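Local coordinates for protein activated BY transcription factor SSRB (PDB 2WNW) that belongs to glycosyl hydrolase family 30 and joins a TIM-barrel domain to a beta-sandwich domain, at residues Tyr83-Met88 with His136-Ala141; Leu126-Leu131 with His184-Gln189. One frame throughout, in Å; residues are numbered along the deposited sequence.

Interaction 1. Residues Tyr83-Met88 with His136-Ala141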
loop_
_atom_site.group_PDB
_atom_site.type_symbol
_atom_site.label_atom_id
_atom_site.label_comp_id
_atom_site.label_asym_id
_atom_site.label_seq_id
_atom_site.Cartn_x
_atom_site.Cartn_y
_atom_site.Cartn_z
ATOM N N TYR A 83 3.367 -26.619 7.930
ATOM C CA TYR A 83 4.192 -25.576 8.530
ATOM C C TYR A 83 5.660 -25.806 8.193
ATOM O O TYR A 83 6.176 -26.912 8.354
ATOM C CB TYR A 83 3.993 -25.532 10.050
ATOM C CG TYR A 83 2.895 -24.589 10.515
ATOM C CD1 TYR A 83 2.733 -24.296 11.870
ATOM C CD2 TYR A 83 2.041 -23.963 9.602
ATOM C CE1 TYR A 83 1.755 -23.404 12.305
ATOM C CE2 TYR A 83 1.054 -23.065 10.029
ATOM C CZ TYR A 83 0.921 -22.790 11.383
ATOM O OH TYR A 83 -0.029 -21.892 11.818
ATOM N N THR A 84 6.323 -24.750 7.730
ATOM C CA THR A 84 7.721 -24.823 7.334
ATOM C C THR A 84 8.651 -23.946 8.168
ATOM O O THR A 84 9.871 -23.985 7.994
ATOM C CB THR A 84 7.869 -24.450 5.850
ATOM O OG1 THR A 84 7.269 -23.168 5.614
ATOM C CG2 THR A 84 7.174 -25.481 4.981
ATOM N N LEU A 85 8.074 -23.152 9.062
ATOM C CA LEU A 85 8.851 -22.280 9.940
ATOM C C LEU A 85 8.380 -22.458 11.378
ATOM O O LEU A 85 7.297 -22.986 11.629
ATOM C CB LEU A 85 8.658 -20.805 9.571
ATOM C CG LEU A 85 9.063 -20.264 8.202
ATOM C CD1 LEU A 85 8.764 -18.766 8.155
ATOM C CD2 LEU A 85 10.544 -20.516 7.958
ATOM N N ALA A 86 9.195 -21.992 12.318
ATOM C CA ALA A 86 8.840 -22.051 13.727
ATOM C C ALA A 86 9.768 -21.148 14.522
ATOM O O ALA A 86 10.880 -20.839 14.089
ATOM C CB ALA A 86 8.932 -23.484 14.248
ATOM N N ARG A 87 9.292 -20.710 15.681
ATOM C CA ARG A 87 10.088 -19.875 16.571
ATOM C C ARG A 87 9.948 -20.508 17.945
ATOM O O ARG A 87 8.893 -21.052 18.280
ATOM C CB ARG A 87 9.565 -18.434 16.580
ATOM C CG ARG A 87 10.331 -17.470 17.498
ATOM C CD ARG A 87 10.173 -16.027 17.011
ATOM N NE ARG A 87 10.774 -15.022 17.894
ATOM C CZ ARG A 87 10.112 -14.349 18.835
ATOM N NH1 ARG A 87 8.817 -14.568 19.038
ATOM N NH2 ARG A 87 10.736 -13.428 19.557
ATOM N N MET A 88 11.019 -20.462 18.723
ATOM C CA MET A 88 11.011 -21.033 20.064
ATOM C C MET A 88 11.885 -20.181 20.973
ATOM O O MET A 88 12.789 -19.488 20.510
ATOM C CB MET A 88 11.507 -22.479 20.020
ATOM C CG MET A 88 12.822 -22.666 19.283
ATOM S SD MET A 88 13.017 -24.386 18.792
ATOM C CE MET A 88 14.671 -24.363 18.091
ATOM N N HIS A 136 12.448 -30.822 7.455
ATOM C CA HIS A 136 13.088 -29.671 6.823
ATOM C C HIS A 136 12.617 -28.308 7.335
ATOM O O HIS A 136 12.928 -27.274 6.740
ATOM C CB HIS A 136 12.913 -29.750 5.304
ATOM C CG HIS A 136 13.631 -30.907 4.682
ATOM N ND1 HIS A 136 12.999 -31.831 3.875
ATOM C CD2 HIS A 136 14.924 -31.303 4.767
ATOM C CE1 HIS A 136 13.872 -32.747 3.493
ATOM N NE2 HIS A 136 15.047 -32.450 4.020
ATOM N N MET A 137 11.876 -28.307 8.438
ATOM C CA MET A 137 11.396 -27.056 9.018
ATOM C C MET A 137 12.578 -26.147 9.333
ATOM O O MET A 137 13.628 -26.615 9.771
ATOM C CB MET A 137 10.650 -27.310 10.329
ATOM C CG MET A 137 9.323 -28.011 10.212
ATOM S SD MET A 137 8.563 -28.071 11.849
ATOM C CE MET A 137 8.189 -26.322 12.089
ATOM N N LYS A 138 12.401 -24.849 9.114
ATOM C CA LYS A 138 13.444 -23.875 9.414
ATOM C C LYS A 138 13.082 -23.323 10.794
ATOM O O LYS A 138 12.053 -22.659 10.953
ATOM C CB LYS A 138 13.439 -22.753 8.372
ATOM C CG LYS A 138 14.466 -21.662 8.624
ATOM C CD LYS A 138 14.304 -20.508 7.643
ATOM C CE LYS A 138 15.300 -19.395 7.941
ATOM N NZ LYS A 138 15.115 -18.206 7.063
ATOM N N LEU A 139 13.925 -23.598 11.785
ATOM C CA LEU A 139 13.658 -23.165 13.151
ATOM C C LEU A 139 14.428 -21.924 13.594
ATOM O O LEU A 139 15.621 -21.775 13.313
ATOM C CB LEU A 139 13.947 -24.322 14.117
ATOM C CG LEU A 139 13.294 -25.665 13.758
ATOM C CD1 LEU A 139 13.741 -26.742 14.739
ATOM C CD2 LEU A 139 11.782 -25.525 13.775
ATOM N N MET A 140 13.728 -21.044 14.301
ATOM C CA MET A 140 14.303 -19.807 14.810
ATOM C C MET A 140 14.211 -19.788 16.335
ATOM O O MET A 140 13.188 -20.166 16.902
ATOM C CB MET A 140 13.543 -18.613 14.237
ATOM C CG MET A 140 14.030 -17.254 14.717
ATOM S SD MET A 140 13.058 -15.936 13.959
ATOM C CE MET A 140 13.789 -14.474 14.681
ATOM N N ALA A 141 15.279 -19.354 16.994
ATOM C CA ALA A 141 15.292 -19.287 18.453
ATOM C C ALA A 141 15.539 -17.848 18.881
ATOM O O ALA A 141 16.373 -17.155 18.295
ATOM C CB ALA A 141 16.376 -20.207 19.018
HETATM O O HOH W 1 11.736 -19.859 11.456
#
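Met137 reaches forward along strand 85-88, over the face that carries Ala86, as that strand pairs, in parallel, with strand 138-141 in the wall of the TIM barrel. Its CB stands near Thr84 O, and Met137 CG passes Tyr83 O at 3.8 Å. The chain bends about its CG-SD bond (chi3 69°), which brings CE in over the strand. Met137 CE then lies 3.5 Å from Leu85 O and 3.6 Å from Ala86 CB. Ala86 suits this spot because its single methyl also leaves room for Leu139, whose CD2 comes to 3.5 Å of Ala86 CB. Met88 and Ala141 lie on this same face, which is covered by helices 124-133 and 167-183.

The backbones are joined by Lys138 N to Thr84 O (2.9 Å, almost straight at the hydrogen), Met140 N to Ala86 O, and Met88 N to Met140 O at 2.8 Å. The return bond from Ala86 N to Lys138 O is weak, 3.2 Å and bent to 130°. A water donates to both Ala86 O and Lys138 O, so each carbonyl has a second partner.

The Leu85 side chain lies alongside the extended Lys138 chain, with Leu85 CD2 3.7 Å from Lys138 CB, while Lys138 NZ goes on to Glu234 and Asp46. The guanidinium of Arg87 is held by Asp239 and Glu294, with Asn195 and Ser142 as further partners. The outer face (Ala86, Met88, Leu139, Ala141) is thus wholly apolar, whereas the inner face mixes apolar Leu85 and Met140 with the basic ends of Arg87 and Lys138, whose salt bridges to carboxylates probably offset their charge.

Interaction 2. Residues Leu126-Leu131 with His184-Gln189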
loop_
_atom_site.group_PDB
_atom_site.type_symbol
_atom_site.label_atom_id
_atom_site.label_comp_id
_atom_site.label_asym_id
_atom_site.label_seq_id
_atom_site.Cartn_x
_atom_site.Cartn_y
_atom_site.Cartn_z
ATOM N N LEU A 126 7.619 -32.085 21.688
ATOM C CA LEU A 126 6.739 -31.447 20.706
ATOM C C LEU A 126 7.513 -31.149 19.419
ATOM O O LEU A 126 7.089 -31.524 18.322
ATOM C CB LEU A 126 6.189 -30.131 21.268
ATOM C CG LEU A 126 4.820 -29.619 20.801
ATOM C CD1 LEU A 126 4.734 -28.134 21.119
ATOM C CD2 LEU A 126 4.609 -29.862 19.317
ATOM N N ILE A 127 8.649 -30.470 19.560
ATOM C CA ILE A 127 9.477 -30.114 18.409
ATOM C C ILE A 127 9.903 -31.343 17.612
ATOM O O ILE A 127 9.836 -31.347 16.381
ATOM C CB ILE A 127 10.743 -29.344 18.847
ATOM C CG1 ILE A 127 10.343 -28.050 19.558
ATOM C CG2 ILE A 127 11.599 -29.019 17.633
ATOM C CD1 ILE A 127 11.501 -27.335 20.220
ATOM N N SER A 128 10.342 -32.384 18.311
ATOM C CA SER A 128 10.770 -33.609 17.644
ATOM C C SER A 128 9.613 -34.239 16.878
ATOM O O SER A 128 9.793 -34.754 15.774
ATOM C CB SER A 128 11.322 -34.604 18.664
ATOM O OG SER A 128 12.483 -34.083 19.284
ATOM N N GLY A 129 8.423 -34.192 17.468
ATOM C CA GLY A 129 7.258 -34.753 16.811
ATOM C C GLY A 129 6.959 -34.031 15.510
ATOM O O GLY A 129 6.632 -34.658 14.499
ATOM N N ALA A 130 7.074 -32.706 15.537
ATOM C CA ALA A 130 6.819 -31.887 14.360
ATOM C C ALA A 130 7.866 -32.173 13.289
ATOM O O ALA A 130 7.544 -32.321 12.110
ATOM C CB ALA A 130 6.851 -30.408 14.740
ATOM N N LEU A 131 9.121 -32.247 13.719
ATOM C CA LEU A 131 10.241 -32.515 12.827
ATOM C C LEU A 131 10.091 -33.877 12.143
ATOM O O LEU A 131 10.591 -34.079 11.036
ATOM C CB LEU A 131 11.547 -32.460 13.625
ATOM C CG LEU A 131 12.590 -31.377 13.331
ATOM C CD1 LEU A 131 11.969 -30.153 12.688
ATOM C CD2 LEU A 131 13.293 -31.024 14.638
ATOM N N HIS A 184 19.944 -33.443 20.129
ATOM C CA HIS A 184 18.631 -34.077 20.128
ATOM C C HIS A 184 17.999 -34.053 18.739
ATOM O O HIS A 184 16.785 -34.207 18.591
ATOM C CB HIS A 184 17.718 -33.383 21.145
ATOM C CG HIS A 184 18.141 -33.590 22.567
ATOM N ND1 HIS A 184 17.592 -34.563 23.373
ATOM C CD2 HIS A 184 19.089 -32.976 23.314
ATOM C CE1 HIS A 184 18.183 -34.540 24.556
ATOM N NE2 HIS A 184 19.096 -33.586 24.545
ATOM N N GLY A 185 18.835 -33.856 17.724
ATOM C CA GLY A 185 18.364 -33.829 16.351
ATOM C C GLY A 185 17.600 -32.582 15.940
ATOM O O GLY A 185 16.843 -32.612 14.973
ATOM N N ILE A 186 17.794 -31.481 16.659
ATOM C CA ILE A 186 17.095 -30.240 16.333
ATOM C C ILE A 186 18.081 -29.169 15.878
ATOM O O ILE A 186 18.875 -28.656 16.673
ATOM C CB ILE A 186 16.305 -29.713 17.549
ATOM C CG1 ILE A 186 15.376 -30.812 18.076
ATOM C CG2 ILE A 186 15.489 -28.487 17.151
ATOM C CD1 ILE A 186 14.705 -30.471 19.396
ATOM N N ASN A 187 18.030 -28.841 14.590
ATOM C CA ASN A 187 18.919 -27.832 14.030
ATOM C C ASN A 187 18.215 -26.489 13.929
ATOM O O ASN A 187 17.077 -26.401 13.469
ATOM C CB ASN A 187 19.411 -28.267 12.650
ATOM C CG ASN A 187 20.171 -29.579 12.692
ATOM O OD1 ASN A 187 21.147 -29.718 13.427
ATOM N ND2 ASN A 187 19.726 -30.548 11.902
ATOM N N VAL A 188 18.903 -25.444 14.370
ATOM C CA VAL A 188 18.365 -24.093 14.334
ATOM C C VAL A 188 19.026 -23.353 13.178
ATOM O O VAL A 188 20.235 -23.474 12.969
ATOM C CB VAL A 188 18.649 -23.367 15.669
ATOM C CG1 VAL A 188 18.142 -21.927 15.620
ATOM C CG2 VAL A 188 17.985 -24.126 16.806
ATOM N N GLN A 189 18.238 -22.600 12.419
ATOM C CA GLN A 189 18.779 -21.868 11.285
ATOM C C GLN A 189 18.697 -20.359 11.446
ATOM O O GLN A 189 19.252 -19.616 10.636
ATOM C CB GLN A 189 18.061 -22.277 9.998
ATOM C CG GLN A 189 18.130 -23.763 9.693
ATOM C CD GLN A 189 17.513 -24.104 8.349
ATOM O OE1 GLN A 189 17.110 -25.241 8.111
ATOM N NE2 GLN A 189 17.447 -23.119 7.460
#
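Ile186 lies across Ile127 and Leu131 at about a right angle to each, where the loop after helix 167-183 passes beside helix 124-133 on the outside of the TIM barrel. That loop leaves its helix through a Schellman motif. The contact is one of methyl and methylene groups: Ile186 CD1 meets Ile127 CG2 at 3.9 Å, and Ile186 CG1 meets Leu131 CD2 at 4.0 Å. Ile186 CG2 lies close to the same Ile127 methyl, so both branches of one isoleucine are used against a single helix. The first torsion explains this, since at chi1 -54° CG1 is anti to the carbonyl carbon and CG2 anti to the backbone N, leaving both branches turned to the helix. Branched aliphatic residues fit here because they fill the groove between residues one helical turn apart.

Farther out, Tyr181 of helix 167-183 touches both Ile127 and Ile186, and Leu139 of the barrel wall lies against Ile186 as well. Ser128 OG, 4.2 Å from Ile186 CD1, hydrogen-bonds to Ile124 O in its own helix, consistent with a polar residue being accepted beside this methyl.

The helix end before Ile186 contributes to its position. Gly185 is the C-prime residue, with a positive phi of 74° that a residue lacking a side chain adopts readily; its N bonds to Arg182 O, and Ile186 N bonds to Tyr181 O. Beside this helix end, Leu131 CD2 of helix 124-133 comes to 3.9 Å from Gly185 O.

How the interactions relate
The centres of interactions 1 and 2 lie 9 Å apart, and the two join through strand 138-141. Leu139 supplies the junction: Leu139 CD1 packs 3.5 Å from Ile186 CG2, and Leu139 O probably accepts a hydrogen bond from Gln189 N at 2.9 Å, just ahead of barrel strand 190-192. Met137 and Met88 extend the apolar layer to Leu131 and Ile127 of helix 124-133. Interaction 2 is therefore the outer layer, between helix and loop, over the strand pair of interaction 1. The opposite face of that pair looks into the barrel, where the Arg87 side chain lies about 6 Å from a bound glycerol.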